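Local structure of thioesterase (Pseudomonas aeruginosa, 2O5U) at residues Tyr38-Thr43 / Ile83-Arg88. The protein probably hydrolyses fatty acyl-CoA thioesters, as a putative thioesterase of the 4-hydroxybenzoyl-CoA thioesterase family. Residues are numbered along the deposited sequence; the frame is centred on the assembly and turned at random. Where two conformers were deposited one is given.
Sequences YAFFDT and IEMGLR
Met85 points its thioether from the strand at the helix, where it meets two consecutive phenylalanines. Its sulfur SD lies 3.6 Å from Phe40 CB and stands oblique to the Phe40 ring, 5.2 Å from the centroid, a Met-aromatic contact. The chain is bent at chi2 and chi3, which turns the methyl CE to the edge of the Phe41 ring, in its plane, 3.6 Å from Phe41 CD1. The two side chains cross there at about a right angle. Ile83, two residues earlier on the same side of the strand, instead places Ile83 CD1 over the centre of one Phe40 face, 4.3 Å from the centroid and only 9° off the normal, a CH-pi contact. This is the core of the hotdog fold, in which the long helix 34-53 lies against a curved antiparallel sheet; the axes of the two segments approach to 9.2 Å at a crossing angle of -59°. All four touching side chains are buried, and they meet by apolar and sulfur contacts. Leu103 of strand 96-105 and Ile19 of strand 15-19 flank Phe40, Ile83 and Met85, while Phe41 also packs on Leu101 and Cys71. Further round the helix, the Thr43 hydroxyl OG1 donates to Ala39 O at 2.8 Å and also bonds to Trp23 N of a third subunit; Tyr38 stacks on Tyr38 of a second subunit.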
loop_
_atom_site.group_PDB
_atom_site.type_symbol
_atom_site.label_atom_id
_atom_site.label_comp_id
_atom_site.label_asym_id
_atom_site.label_seq_id
_atom_site.Cartn_x
_atom_site.Cartn_y
_atom_site.Cartn_z
ATOM N N TYR A 38 -11.045 0.215 2.139
ATOM C CA TYR A 38 -11.384 -0.899 1.254
ATOM C C TYR A 38 -10.506 -2.113 1.459
ATOM O O TYR A 38 -10.950 -3.254 1.275
ATOM C CB TYR A 38 -11.332 -0.438 -0.206
ATOM C CG TYR A 38 -12.423 0.525 -0.584
ATOM C CD1 TYR A 38 -12.148 1.876 -0.794
ATOM C CD2 TYR A 38 -13.736 0.083 -0.741
ATOM C CE1 TYR A 38 -13.168 2.761 -1.129
ATOM C CE2 TYR A 38 -14.766 0.953 -1.071
ATOM C CZ TYR A 38 -14.475 2.281 -1.298
ATOM O OH TYR A 38 -15.512 3.125 -1.653
ATOM N N ALA A 39 -9.246 -1.876 1.808
ATOM C CA ALA A 39 -8.335 -2.938 2.244
ATOM C C ALA A 39 -8.809 -3.614 3.539
ATOM O O ALA A 39 -8.741 -4.848 3.644
ATOM C CB ALA A 39 -6.899 -2.434 2.367
ATOM N N PHE A 40 -9.330 -2.826 4.485
ATOM C CA PHE A 40 -10.018 -3.405 5.677
ATOM C C PHE A 40 -11.255 -4.245 5.253
ATOM O O PHE A 40 -11.464 -5.324 5.813
ATOM C CB PHE A 40 -10.477 -2.321 6.667
ATOM C CG PHE A 40 -9.353 -1.482 7.224
ATOM C CD1 PHE A 40 -8.083 -2.033 7.424
ATOM C CD2 PHE A 40 -9.581 -0.179 7.627
ATOM C CE1 PHE A 40 -7.053 -1.259 7.991
ATOM C CE2 PHE A 40 -8.508 0.623 8.182
ATOM C CZ PHE A 40 -7.288 0.069 8.357
ATOM N N PHE A 41 -12.070 -3.758 4.306
ATOM C CA PHE A 41 -13.270 -4.531 3.864
ATOM C C PHE A 41 -12.804 -5.922 3.280
ATOM O O PHE A 41 -13.360 -6.982 3.592
ATOM C CB PHE A 41 -13.959 -3.816 2.723
ATOM C CG PHE A 41 -14.720 -2.535 3.091
ATOM C CD1 PHE A 41 -14.741 -2.014 4.381
ATOM C CD2 PHE A 41 -15.476 -1.898 2.098
ATOM C CE1 PHE A 41 -15.476 -0.838 4.674
ATOM C CE2 PHE A 41 -16.228 -0.739 2.382
ATOM C CZ PHE A 41 -16.219 -0.203 3.666
ATOM N N ASP A 42 -11.801 -5.883 2.418
ATOM C CA ASP A 42 -11.257 -7.064 1.745
ATOM C C ASP A 42 -10.706 -8.063 2.738
ATOM O O ASP A 42 -10.894 -9.313 2.588
ATOM C CB ASP A 42 -10.063 -6.668 0.826
ATOM C CG ASP A 42 -10.477 -6.365 -0.585
ATOM O OD1 ASP A 42 -11.670 -6.021 -0.786
ATOM O OD2 ASP A 42 -9.619 -6.492 -1.488
ATOM N N THR A 43 -9.978 -7.525 3.719
ATOM C CA THR A 43 -9.410 -8.314 4.802
ATOM C C THR A 43 -10.452 -8.975 5.675
ATOM O O THR A 43 -10.366 -10.166 5.920
ATOM C CB THR A 43 -8.404 -7.458 5.643
ATOM O OG1 THR A 43 -7.403 -7.037 4.728
ATOM C CG2 THR A 43 -7.783 -8.283 6.800
ATOM N N ILE A 83 -8.830 -0.639 15.649
ATOM C CA ILE A 83 -10.089 -0.581 14.947
ATOM C C ILE A 83 -10.684 -1.992 14.890
ATOM O O ILE A 83 -10.004 -2.974 15.208
ATOM C CB ILE A 83 -9.965 0.108 13.530
ATOM C CG1 ILE A 83 -9.135 -0.720 12.511
ATOM C CG2 ILE A 83 -9.400 1.597 13.646
ATOM C CD1 ILE A 83 -10.006 -1.703 11.621
ATOM N N GLU A 84 -11.940 -2.066 14.512
ATOM C CA GLU A 84 -12.562 -3.340 14.256
ATOM C C GLU A 84 -13.615 -3.173 13.193
ATOM O O GLU A 84 -14.274 -2.122 13.121
ATOM C CB GLU A 84 -13.100 -3.981 15.553
ATOM C CG GLU A 84 -14.472 -3.639 15.930
ATOM C CD GLU A 84 -14.859 -4.246 17.272
ATOM O OE1 GLU A 84 -14.828 -5.496 17.413
ATOM O OE2 GLU A 84 -15.210 -3.459 18.178
ATOM N N MET A 85 -13.770 -4.218 12.377
ATOM C CA MET A 85 -14.698 -4.206 11.263
ATOM C C MET A 85 -15.867 -5.046 11.633
ATOM O O MET A 85 -15.651 -6.183 12.078
ATOM C CB MET A 85 -14.064 -4.827 10.012
ATOM C CG MET A 85 -12.801 -4.122 9.512
ATOM S SD MET A 85 -13.048 -2.353 9.211
ATOM C CE MET A 85 -14.274 -2.334 7.928
ATOM N N GLY A 86 -17.072 -4.474 11.504
ATOM C CA GLY A 86 -18.340 -5.241 11.508
ATOM C C GLY A 86 -18.716 -5.692 10.111
ATOM O O GLY A 86 -18.534 -4.969 9.109
ATOM N N LEU A 87 -19.205 -6.911 10.043
ATOM C CA LEU A 87 -19.578 -7.541 8.810
ATOM C C LEU A 87 -20.969 -8.165 8.906
ATOM O O LEU A 87 -21.306 -8.792 9.931
ATOM C CB LEU A 87 -18.539 -8.614 8.500
ATOM C CG LEU A 87 -18.767 -9.529 7.282
ATOM C CD1 LEU A 87 -18.939 -8.749 5.955
ATOM C CD2 LEU A 87 -17.617 -10.537 7.183
ATOM N N ARG A 88 -21.798 -7.913 7.892
ATOM C CA ARG A 88 -22.980 -8.728 7.644
ATOM C C ARG A 88 -23.141 -8.958 6.131
ATOM O O ARG A 88 -22.582 -8.209 5.339
ATOM C CB ARG A 88 -24.221 -8.049 8.175
ATOM C CG ARG A 88 -24.552 -6.819 7.436
ATOM C CD ARG A 88 -25.968 -6.415 7.818
ATOM N NE ARG A 88 -26.452 -5.275 7.031
ATOM C CZ ARG A 88 -26.290 -3.995 7.376
ATOM N NH1 ARG A 88 -25.636 -3.666 8.475
ATOM N NH2 ARG A 88 -26.783 -3.037 6.615
#